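Local coordinates for protein vaginolysin (Gardnerella vaginalis, PDB 5IMY) that probably binds cholesterol in host membranes and acts as a pore-forming, cell-lysing toxin of the cholesterol-dependent cytolysin family, at residues Thr276-Ala281 against His298-Asn303; Gln210-Lys215 against Ala284-Val289; Leu382-Arg387 against Tyr394-Asp399; Arg470-Trp475 against Pro481-Thr486. One frame throughout, in Å; residues are numbered along the deposited sequence.

In the fold
The four contacts form two pairs in separate parts of an elongated chain. Contacts 1 and 2, with centres 13 Å apart, share helix 278-286 and touch where Leu301 meets Ala285; their segments alternate along the sequence. Contacts 3 and 4 follow later in the chain, centres 11 Å apart, and meet through neighbouring strands 363-389 and 469-475 and through His386 and Asn474. Between the pairs, centres are 33 to 46 Å apart and nothing touches. Contact 1 joins two helices and contact 2 lays one of them on the central sheet, the region that in relatives is rebuilt during pore formation; contacts 3 and 4 lie in the C-terminal beta sandwich, which in relatives first meets the membrane.

Contact 1: Thr276-Ala281 against His298-Asn303; sequences TDFQAA and HRILQN
Phe278 and Ile300 join the first turn of helix 278-286 to the short helix 298-301. Both helices fall between strands 263-271 and 305-311, the position of the second of two helical clusters that, in other cholesterol-dependent cytolysins, unfold into membrane-spanning hairpins; the same role is probable here. The Phe278 side chain can be followed outward. Its CB and CG stand a little too far back to touch Ile300 closely. Next comes CD1, where the CG2 methyl of Ile300 sits at 3.5 Å, and then CE1, which has that methyl at 4.1 Å; CZ, at the ring tip, lies well beyond contact distance of it. Because the methyl lies near the ring plane, the aromatic edge meets it and neither face does. With CG anti to the backbone N (chi1 177°), the ring of Phe278 is carried beside its own carbonyl carbon, and it also touches Gln208 of strand 208-223.

One turn along, Ala281 faces the short helix directly. Its CB lies 4.4 Å from the same Ile300 CG2, so that one methyl touches two residues a turn apart on the helix. The side chains that meet are all apolar, and no hydrogen bond crosses between the segments. Leu301 completes the interface: its CD2 methyl comes to 4.2 Å from Ala281 CB and to 3.9 Å from the Ala281 carbonyl O.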
# COMPACT_ATOMS: atom_id res chain seq x y z
N THR A 276 11.56 8.13 -3.17
CA THR A 276 10.46 9.06 -2.94
C THR A 276 11.07 10.33 -2.35
O THR A 276 12.29 10.49 -2.28
CB THR A 276 9.40 8.43 -2.04
OG1 THR A 276 8.31 9.35 -1.86
CG2 THR A 276 9.97 8.06 -0.68
N ASP A 277 10.23 11.27 -1.93
CA ASP A 277 10.67 12.57 -1.43
C ASP A 277 11.33 13.41 -2.52
O ASP A 277 11.72 14.55 -2.24
CB ASP A 277 11.65 12.44 -0.25
CG ASP A 277 10.99 11.92 1.01
OD1 ASP A 277 10.88 10.69 1.16
OD2 ASP A 277 10.59 12.75 1.85
N PHE A 278 11.48 12.89 -3.74
CA PHE A 278 12.11 13.66 -4.81
C PHE A 278 11.32 14.92 -5.11
O PHE A 278 11.89 16.02 -5.19
CB PHE A 278 12.24 12.79 -6.06
CG PHE A 278 12.82 13.52 -7.24
CD1 PHE A 278 14.10 14.05 -7.19
CD2 PHE A 278 12.08 13.68 -8.40
CE1 PHE A 278 14.63 14.72 -8.27
CE2 PHE A 278 12.60 14.36 -9.49
CZ PHE A 278 13.88 14.87 -9.42
N GLN A 279 10.00 14.79 -5.27
CA GLN A 279 9.17 15.96 -5.55
C GLN A 279 9.27 16.99 -4.42
O GLN A 279 9.36 18.19 -4.68
CB GLN A 279 7.72 15.54 -5.75
CG GLN A 279 7.46 14.85 -7.08
CD GLN A 279 6.01 14.96 -7.53
OE1 GLN A 279 5.72 14.98 -8.72
NE2 GLN A 279 5.09 15.03 -6.57
N ALA A 280 9.26 16.53 -3.17
CA ALA A 280 9.38 17.46 -2.05
C ALA A 280 10.76 18.09 -1.99
O ALA A 280 10.89 19.25 -1.57
CB ALA A 280 9.07 16.74 -0.74
N ALA A 281 11.80 17.37 -2.41
CA ALA A 281 13.15 17.93 -2.40
C ALA A 281 13.29 19.04 -3.43
O ALA A 281 13.82 20.11 -3.13
CB ALA A 281 14.17 16.82 -2.64
N HIS A 298 19.32 16.63 1.05
CA HIS A 298 20.62 17.03 0.54
C HIS A 298 21.14 16.04 -0.49
O HIS A 298 21.60 16.43 -1.56
CB HIS A 298 21.60 17.18 1.70
CG HIS A 298 22.89 17.85 1.32
ND1 HIS A 298 24.11 17.21 1.40
CD2 HIS A 298 23.14 19.09 0.86
CE1 HIS A 298 25.06 18.03 1.00
NE2 HIS A 298 24.50 19.18 0.67
N ARG A 299 21.04 14.74 -0.18
CA ARG A 299 21.64 13.73 -1.05
C ARG A 299 20.94 13.66 -2.40
O ARG A 299 21.60 13.42 -3.42
CB ARG A 299 21.62 12.36 -0.37
CG ARG A 299 22.02 12.40 1.10
CD ARG A 299 22.55 11.07 1.58
NE ARG A 299 21.58 9.99 1.44
CZ ARG A 299 20.68 9.65 2.36
NH1 ARG A 299 20.61 10.31 3.51
NH2 ARG A 299 19.84 8.65 2.13
N ILE A 300 19.63 13.87 -2.43
CA ILE A 300 18.91 13.85 -3.70
C ILE A 300 19.35 15.01 -4.58
O ILE A 300 19.51 14.86 -5.80
CB ILE A 300 17.39 13.87 -3.45
CG1 ILE A 300 16.96 12.73 -2.53
CG2 ILE A 300 16.62 13.81 -4.78
CD1 ILE A 300 17.47 11.35 -2.94
N LEU A 301 19.57 16.18 -3.98
CA LEU A 301 19.86 17.38 -4.76
C LEU A 301 21.31 17.43 -5.24
O LEU A 301 21.61 18.23 -6.13
CB LEU A 301 19.52 18.62 -3.93
CG LEU A 301 18.04 18.75 -3.55
CD1 LEU A 301 17.81 19.98 -2.70
CD2 LEU A 301 17.14 18.79 -4.78
N GLN A 302 22.21 16.61 -4.68
CA GLN A 302 23.52 16.45 -5.29
C GLN A 302 23.48 15.57 -6.52
O GLN A 302 24.49 15.49 -7.24
CB GLN A 302 24.54 15.85 -4.30
CG GLN A 302 24.41 16.26 -2.85
CD GLN A 302 24.72 17.73 -2.61
OE1 GLN A 302 23.96 18.44 -1.96
NE2 GLN A 302 25.86 18.19 -3.12
N ASN A 303 22.36 14.89 -6.78
CA ASN A 303 22.22 14.00 -7.92
C ASN A 303 21.14 14.47 -8.89
O ASN A 303 20.72 13.70 -9.75
CB ASN A 303 21.91 12.58 -7.45
CG ASN A 303 23.14 11.71 -7.39
OD1 ASN A 303 23.55 11.13 -8.39
ND2 ASN A 303 23.73 11.60 -6.21

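Contact 2: Gln210-Lys215 against Ala284-Val289; sequences QIVNFK and AAIKGV
Phe214 and Ile286 meet through similar first torsions: Phe214 has CG anti to its carbonyl carbon (chi1 -74°), and Ile286 places CG1 likewise (chi1 -71°), with chi2 near 167° stretching CD1 outward. The result is a strand-to-helix contact in which a single isoleucine branches over two residues of the strand. Its CG1 lies 3.7 Å from Phe214 CZ and near the plane of the ring, which marks an edge approach. The CG2 branch reaches the next ring atom, with Ile286 CG2 3.7 Å from Phe214 CE1. The terminal methyl CD1 keeps touch with the ring, 3.8 Å from Phe214 CZ, and also meets Val212 tip to tip, 4.1 Å from Val212 CG2 and equally far from Val212 CG1.

Val212 and Phe214, two positions apart, direct their side chains to the same side of the strand, and Val212 CG1 stands 3.4 Å above the Phe214 ring plane, toward the rim. That neighbour probably helps to hold the ring with its edge toward the helix. Ile286 is the last helical residue; just beyond it the chain turns off, with Gly288 N bonded to Ala285 O at 2.8 Å and positive phi at Gly288.

In the fold, helix 278-286 packs on one face of the central antiparallel sheet; in relatives the corresponding helix belongs to a cluster that unfolds into a membrane hairpin. Strand 208-223 is bonded by its backbone to strands 166-173 and 263-271. Tyr169 also touches Ile286, so the C-terminal end of helix 278-286 rests on strands 208-223 and 166-173, while Phe269 of strand 263-271 packs on Val212 from within the sheet.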
# COMPACT_ATOMS: atom_id res chain seq x y z
N GLN A 210 11.07 16.15 -13.17
CA GLN A 210 10.16 17.22 -12.78
C GLN A 210 10.27 18.35 -13.79
O GLN A 210 11.38 18.74 -14.16
CB GLN A 210 10.48 17.73 -11.37
CG GLN A 210 9.35 18.52 -10.72
CD GLN A 210 8.15 17.66 -10.39
OE1 GLN A 210 8.24 16.43 -10.39
NE2 GLN A 210 7.03 18.29 -10.10
N ILE A 211 9.13 18.86 -14.23
CA ILE A 211 9.06 19.98 -15.16
C ILE A 211 8.45 21.16 -14.43
O ILE A 211 7.42 21.02 -13.76
CB ILE A 211 8.24 19.63 -16.42
CG1 ILE A 211 8.81 18.38 -17.10
CG2 ILE A 211 8.21 20.81 -17.38
CD1 ILE A 211 10.27 18.50 -17.52
N VAL A 212 9.08 22.33 -14.55
CA VAL A 212 8.67 23.52 -13.81
C VAL A 212 8.77 24.73 -14.73
O VAL A 212 9.81 24.96 -15.35
CB VAL A 212 9.54 23.72 -12.55
CG1 VAL A 212 9.06 24.94 -11.77
CG2 VAL A 212 9.51 22.48 -11.68
N ASN A 213 7.68 25.49 -14.81
CA ASN A 213 7.64 26.74 -15.55
C ASN A 213 7.84 27.89 -14.57
O ASN A 213 7.04 28.05 -13.64
CB ASN A 213 6.31 26.88 -16.30
CG ASN A 213 6.26 28.11 -17.18
OD1 ASN A 213 7.29 28.59 -17.67
ND2 ASN A 213 5.06 28.63 -17.41
N PHE A 214 8.90 28.66 -14.76
CA PHE A 214 9.18 29.82 -13.92
C PHE A 214 8.81 31.09 -14.66
O PHE A 214 9.25 31.29 -15.80
CB PHE A 214 10.66 29.87 -13.51
CG PHE A 214 11.04 28.85 -12.48
CD1 PHE A 214 10.79 29.09 -11.14
CD2 PHE A 214 11.66 27.67 -12.85
CE1 PHE A 214 11.14 28.15 -10.18
CE2 PHE A 214 12.01 26.74 -11.90
CZ PHE A 214 11.75 26.98 -10.56
N LYS A 215 8.01 31.94 -14.02
CA LYS A 215 7.62 33.23 -14.57
C LYS A 215 8.02 34.32 -13.60
O LYS A 215 7.55 34.35 -12.46
CB LYS A 215 6.12 33.28 -14.84
CG LYS A 215 5.73 32.75 -16.21
CD LYS A 215 4.22 32.60 -16.35
CE LYS A 215 3.85 32.13 -17.75
NZ LYS A 215 2.44 31.68 -17.83
N ALA A 284 11.18 21.97 -2.40
CA ALA A 284 11.78 22.66 -1.26
C ALA A 284 12.93 23.55 -1.70
O ALA A 284 13.08 24.67 -1.19
CB ALA A 284 12.25 21.64 -0.23
N ALA A 285 13.76 23.08 -2.64
CA ALA A 285 14.84 23.91 -3.15
C ALA A 285 14.30 25.15 -3.84
O ALA A 285 14.75 26.27 -3.57
CB ALA A 285 15.71 23.09 -4.11
N ILE A 286 13.32 24.98 -4.73
CA ILE A 286 12.69 26.11 -5.40
C ILE A 286 12.23 27.15 -4.38
O ILE A 286 12.36 28.36 -4.60
CB ILE A 286 11.53 25.63 -6.29
CG1 ILE A 286 12.06 24.87 -7.50
CG2 ILE A 286 10.65 26.81 -6.73
CD1 ILE A 286 10.99 24.10 -8.25
N LYS A 287 11.68 26.68 -3.26
CA LYS A 287 11.14 27.57 -2.24
C LYS A 287 12.22 28.17 -1.35
O LYS A 287 11.88 28.84 -0.36
CB LYS A 287 10.14 26.81 -1.36
CG LYS A 287 8.79 26.56 -2.01
CD LYS A 287 7.78 26.15 -0.95
CE LYS A 287 6.40 25.92 -1.54
NZ LYS A 287 6.21 24.51 -1.95
N GLY A 288 13.50 27.96 -1.66
CA GLY A 288 14.55 28.32 -0.73
C GLY A 288 14.68 27.25 0.34
O GLY A 288 14.93 26.09 0.02
N VAL A 289 14.49 27.63 1.60
CA VAL A 289 14.45 26.67 2.70
C VAL A 289 15.81 26.00 2.85
O VAL A 289 16.41 25.56 1.87
CB VAL A 289 13.34 25.63 2.48
CG1 VAL A 289 13.36 24.57 3.58
CG2 VAL A 289 11.98 26.31 2.42

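Contact 3: Leu382-Arg387 against Tyr394-Asp399; sequences LTLDHR and YYIYWD
Leu384 against Tyr394 is a methyl-on-ring contact between two facing sheets, made in the buried interior near the far end of the chain. Leu384 CD1 sits 3.6 Å from the ring centroid of Tyr394 and only 4° off the ring normal, a CH-pi contact over the centre. The other branch, Leu384 CD2, leans toward the ring atom Tyr394 CE1 at 3.8 Å. Leu384 and Tyr394 enter from opposite directions, and chi1 of -73° at Tyr394, with CG beside the backbone N, helps to turn one ring face to the leucine.

Further along, Leu382 and Ile396 reach toward each other tip to tip, with 3.6 Å between Leu382 CD2 and Ile396 CD1. The nearest CA atoms across the segments are more than 9 Å apart and no hydrogen bond crosses, as expected for the two layers of a beta sandwich, here the C-terminal domain of a cholesterol-dependent cytolysin. Strand 363-389 lies in one layer beside strands 426-433 and 469-475; strand 395-403 belongs to the other.

The polar end of the tyrosine is wedged among carbons: Tyr394 OH is 3.5 Å from Leu384 CB and 3.8 Å from His386 CB. It also makes a weak hydrogen bond with Asn474 ND2, and Asn474 OD1 is hydrogen-bonded to His386 ND1, so one amide ties both residues to strand 469-475. Asp385 points away from this interior, and its OD2 takes a weak, bent bond from Arg387 NE at 2.9 Å as part of a salt bridge.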
# COMPACT_ATOMS: atom_id res chain seq x y z
N LEU A 382 24.21 -7.67 9.08
CA LEU A 382 24.59 -7.65 10.49
C LEU A 382 25.60 -8.76 10.73
O LEU A 382 25.33 -9.92 10.43
CB LEU A 382 23.37 -7.85 11.39
CG LEU A 382 23.68 -8.15 12.87
CD1 LEU A 382 24.40 -6.98 13.52
CD2 LEU A 382 22.41 -8.48 13.64
N THR A 383 26.76 -8.39 11.28
CA THR A 383 27.84 -9.33 11.56
C THR A 383 28.02 -9.48 13.06
O THR A 383 28.12 -8.47 13.78
CB THR A 383 29.14 -8.87 10.90
OG1 THR A 383 29.05 -9.03 9.48
CG2 THR A 383 30.35 -9.65 11.42
N LEU A 384 28.07 -10.72 13.54
CA LEU A 384 28.30 -11.02 14.94
C LEU A 384 29.63 -11.73 15.09
O LEU A 384 29.87 -12.75 14.42
CB LEU A 384 27.18 -11.90 15.51
CG LEU A 384 25.74 -11.55 15.13
CD1 LEU A 384 24.82 -12.70 15.53
CD2 LEU A 384 25.28 -10.26 15.77
N ASP A 385 30.50 -11.21 15.95
CA ASP A 385 31.79 -11.83 16.24
C ASP A 385 31.91 -12.00 17.74
O ASP A 385 32.03 -11.01 18.48
CB ASP A 385 32.94 -10.99 15.68
CG ASP A 385 34.25 -11.76 15.62
OD1 ASP A 385 34.20 -12.99 15.41
OD2 ASP A 385 35.32 -11.14 15.77
N HIS A 386 31.90 -13.25 18.20
CA HIS A 386 31.94 -13.58 19.63
C HIS A 386 33.27 -14.26 19.93
O HIS A 386 33.46 -15.44 19.62
CB HIS A 386 30.76 -14.47 20.00
CG HIS A 386 30.92 -15.16 21.32
ND1 HIS A 386 31.43 -14.52 22.44
CD2 HIS A 386 30.64 -16.42 21.71
CE1 HIS A 386 31.45 -15.36 23.45
NE2 HIS A 386 30.98 -16.53 23.04
N ARG A 387 34.19 -13.51 20.53
CA ARG A 387 35.49 -14.05 20.94
C ARG A 387 35.70 -13.83 22.43
O ARG A 387 36.66 -13.16 22.84
CB ARG A 387 36.62 -13.41 20.12
CG ARG A 387 36.22 -12.14 19.37
CD ARG A 387 37.44 -11.37 18.88
NE ARG A 387 37.66 -11.51 17.44
CZ ARG A 387 38.69 -10.98 16.79
NH1 ARG A 387 39.60 -10.27 17.45
NH2 ARG A 387 38.82 -11.16 15.49
N TYR A 394 22.06 -14.94 21.47
CA TYR A 394 21.61 -13.74 20.77
C TYR A 394 20.09 -13.70 20.77
O TYR A 394 19.42 -14.74 20.71
CB TYR A 394 22.14 -13.68 19.33
CG TYR A 394 23.62 -13.37 19.22
CD1 TYR A 394 24.08 -12.06 19.36
CD2 TYR A 394 24.55 -14.37 18.98
CE1 TYR A 394 25.43 -11.77 19.26
CE2 TYR A 394 25.90 -14.08 18.88
CZ TYR A 394 26.34 -12.78 19.02
OH TYR A 394 27.68 -12.50 18.92
N TYR A 395 19.55 -12.49 20.87
CA TYR A 395 18.11 -12.26 20.77
C TYR A 395 17.90 -11.06 19.85
O TYR A 395 18.12 -9.91 20.24
CB TYR A 395 17.49 -12.02 22.15
CG TYR A 395 17.57 -13.22 23.06
CD1 TYR A 395 16.62 -14.23 22.99
CD2 TYR A 395 18.60 -13.35 23.98
CE1 TYR A 395 16.69 -15.34 23.81
CE2 TYR A 395 18.68 -14.45 24.81
CZ TYR A 395 17.73 -15.44 24.72
OH TYR A 395 17.80 -16.54 25.55
N ILE A 396 17.50 -11.34 18.61
CA ILE A 396 17.39 -10.33 17.57
C ILE A 396 15.98 -10.40 17.00
O ILE A 396 15.53 -11.46 16.55
CB ILE A 396 18.44 -10.54 16.46
CG1 ILE A 396 19.84 -10.34 17.04
CG2 ILE A 396 18.20 -9.59 15.29
CD1 ILE A 396 20.97 -10.71 16.10
N TYR A 397 15.28 -9.26 17.00
CA TYR A 397 13.94 -9.15 16.45
C TYR A 397 13.86 -7.92 15.56
O TYR A 397 14.66 -6.99 15.67
CB TYR A 397 12.88 -9.05 17.56
CG TYR A 397 13.06 -10.02 18.70
CD1 TYR A 397 12.32 -11.20 18.75
CD2 TYR A 397 13.95 -9.76 19.73
CE1 TYR A 397 12.48 -12.09 19.80
CE2 TYR A 397 14.12 -10.64 20.77
CZ TYR A 397 13.38 -11.81 20.80
OH TYR A 397 13.55 -12.69 21.85
N TRP A 398 12.87 -7.93 14.67
CA TRP A 398 12.60 -6.78 13.81
C TRP A 398 11.17 -6.89 13.30
O TRP A 398 10.54 -7.95 13.39
CB TRP A 398 13.60 -6.70 12.65
CG TRP A 398 13.49 -7.82 11.67
CD1 TRP A 398 12.74 -7.84 10.54
CD2 TRP A 398 14.16 -9.09 11.73
NE1 TRP A 398 12.89 -9.04 9.88
CE2 TRP A 398 13.76 -9.82 10.60
CE3 TRP A 398 15.05 -9.67 12.63
CZ2 TRP A 398 14.22 -11.11 10.34
CZ3 TRP A 398 15.51 -10.95 12.38
CH2 TRP A 398 15.10 -11.66 11.24
N ASP A 399 10.67 -5.79 12.76
CA ASP A 399 9.29 -5.68 12.31
C ASP A 399 9.23 -5.59 10.79
O ASP A 399 10.09 -4.96 10.16
CB ASP A 399 8.61 -4.45 12.93
CG ASP A 399 8.44 -4.58 14.43
OD1 ASP A 399 8.12 -5.69 14.91
OD2 ASP A 399 8.64 -3.57 15.14

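Contact 4: Arg470-Trp475 against Pro481-Thr486; sequences RTISNW and PRVAET
Arg482 O takes one hydrogen bond, from Trp475 N at 2.7 Å (160° at the hydrogen), and a weaker CA-H...O contact from Asn474 CA. The partner bond, Arg482 N to Trp475 O, completes a hydrogen-bonded pair of an antiparallel beta hairpin, with strand 480-485 at the edge of a sandwich sheet and strand 469-475 paired on to strand 363-389. A second such pair joins Ser473 and Ala484: Ser473 O takes Ala484 N at 2.8 Å and also the CA-H of Val483.

On the face carrying Trp475, Arg482 and Ala484, chi1 of 72° places the indole CG between the backbone N and carbonyl carbon, and Arg482 CB lies over one face of the six-membered Trp475 ring, a CH-pi contact 3.8 Å from the ring centroid. Ala484 CB meets the ring edge, 3.9 Å from Trp475 CZ3. The Arg482 guanidinium stands 75° to the indole plane, and Trp475 NE1 and Arg482 NE, both donors, are not hydrogen-bonded to each other.

On the other face, Glu485 OE2 forms a salt bridge with Arg470 NH1 at 3.3 Å, its hydrogen bond weak and bent, and hydrogen-bonds Tyr459 OH. Beside it, Ile472 CG2 packs on Val483 CG2 at 3.7 Å.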
# COMPACT_ATOMS: atom_id res chain seq x y z
N ARG A 470 26.60 -3.50 9.85
CA ARG A 470 26.71 -3.39 11.30
C ARG A 470 27.40 -4.65 11.81
O ARG A 470 26.99 -5.76 11.49
CB ARG A 470 25.32 -3.23 11.95
CG ARG A 470 25.27 -3.46 13.46
CD ARG A 470 24.88 -2.21 14.22
NE ARG A 470 23.71 -1.55 13.65
CZ ARG A 470 23.35 -0.30 13.92
NH1 ARG A 470 24.05 0.43 14.77
NH2 ARG A 470 22.27 0.22 13.35
N THR A 471 28.46 -4.46 12.59
CA THR A 471 29.19 -5.57 13.18
C THR A 471 29.39 -5.31 14.66
O THR A 471 29.85 -4.23 15.05
CB THR A 471 30.54 -5.80 12.48
OG1 THR A 471 31.37 -6.63 13.30
CG2 THR A 471 31.25 -4.49 12.21
N ILE A 472 29.04 -6.30 15.48
CA ILE A 472 29.08 -6.19 16.94
C ILE A 472 30.04 -7.25 17.44
O ILE A 472 29.73 -8.45 17.39
CB ILE A 472 27.69 -6.35 17.56
CG1 ILE A 472 26.68 -5.44 16.85
CG2 ILE A 472 27.74 -6.05 19.06
CD1 ILE A 472 25.25 -5.63 17.31
N SER A 473 31.20 -6.83 17.93
CA SER A 473 32.22 -7.73 18.43
C SER A 473 32.23 -7.71 19.96
O SER A 473 32.17 -6.64 20.57
CB SER A 473 33.61 -7.36 17.90
OG SER A 473 33.65 -7.41 16.49
N ASN A 474 32.31 -8.90 20.56
CA ASN A 474 32.35 -9.04 22.01
C ASN A 474 33.50 -9.96 22.38
O ASN A 474 33.75 -10.97 21.71
CB ASN A 474 31.03 -9.59 22.56
CG ASN A 474 30.62 -10.90 21.91
OD1 ASN A 474 30.95 -11.97 22.41
ND2 ASN A 474 29.90 -10.82 20.80
N TRP A 475 34.20 -9.61 23.46
CA TRP A 475 35.36 -10.37 23.89
C TRP A 475 35.48 -10.24 25.41
O TRP A 475 34.49 -9.93 26.09
CB TRP A 475 36.62 -9.89 23.14
CG TRP A 475 37.11 -8.53 23.56
CD1 TRP A 475 38.09 -8.26 24.47
CD2 TRP A 475 36.64 -7.26 23.09
NE1 TRP A 475 38.26 -6.90 24.59
CE2 TRP A 475 37.38 -6.26 23.75
CE3 TRP A 475 35.67 -6.87 22.16
CZ2 TRP A 475 37.19 -4.90 23.53
CZ3 TRP A 475 35.47 -5.51 21.94
CH2 TRP A 475 36.23 -4.55 22.62
N PRO A 481 33.28 -8.67 30.73
CA PRO A 481 33.06 -8.77 29.29
C PRO A 481 33.18 -7.41 28.62
O PRO A 481 33.01 -6.36 29.24
CB PRO A 481 31.63 -9.31 29.20
CG PRO A 481 30.95 -8.86 30.48
CD PRO A 481 32.02 -8.40 31.45
N ARG A 482 33.48 -7.45 27.33
CA ARG A 482 33.63 -6.24 26.54
C ARG A 482 32.98 -6.43 25.18
O ARG A 482 32.89 -7.55 24.67
CB ARG A 482 35.11 -5.84 26.40
CG ARG A 482 35.74 -5.44 27.73
CD ARG A 482 36.96 -4.54 27.56
NE ARG A 482 38.18 -5.29 27.27
CZ ARG A 482 38.91 -5.90 28.20
NH1 ARG A 482 38.56 -5.88 29.47
NH2 ARG A 482 40.01 -6.56 27.84
N VAL A 483 32.51 -5.32 24.61
CA VAL A 483 31.73 -5.33 23.38
C VAL A 483 31.97 -4.01 22.66
O VAL A 483 32.33 -3.00 23.26
CB VAL A 483 30.22 -5.55 23.67
CG1 VAL A 483 29.66 -4.39 24.48
CG2 VAL A 483 29.44 -5.75 22.38
N ALA A 484 31.76 -4.02 21.34
CA ALA A 484 32.00 -2.83 20.53
C ALA A 484 31.10 -2.84 19.30
O ALA A 484 30.67 -3.89 18.83
CB ALA A 484 33.47 -2.74 20.11
N GLU A 485 30.83 -1.63 18.79
CA GLU A 485 29.95 -1.42 17.65
C GLU A 485 30.62 -0.46 16.67
O GLU A 485 31.31 0.47 17.09
CB GLU A 485 28.59 -0.86 18.10
CG GLU A 485 27.39 -1.46 17.39
CD GLU A 485 26.11 -0.73 17.72
OE1 GLU A 485 26.18 0.38 18.30
OE2 GLU A 485 25.02 -1.27 17.42
N THR A 486 30.41 -0.67 15.37
CA THR A 486 31.21 -0.01 14.34
C THR A 486 30.42 0.88 13.40
O THR A 486 30.90 1.97 13.06
CB THR A 486 31.94 -1.06 13.49
OG1 THR A 486 30.99 -1.79 12.70
CG2 THR A 486 32.71 -2.03 14.38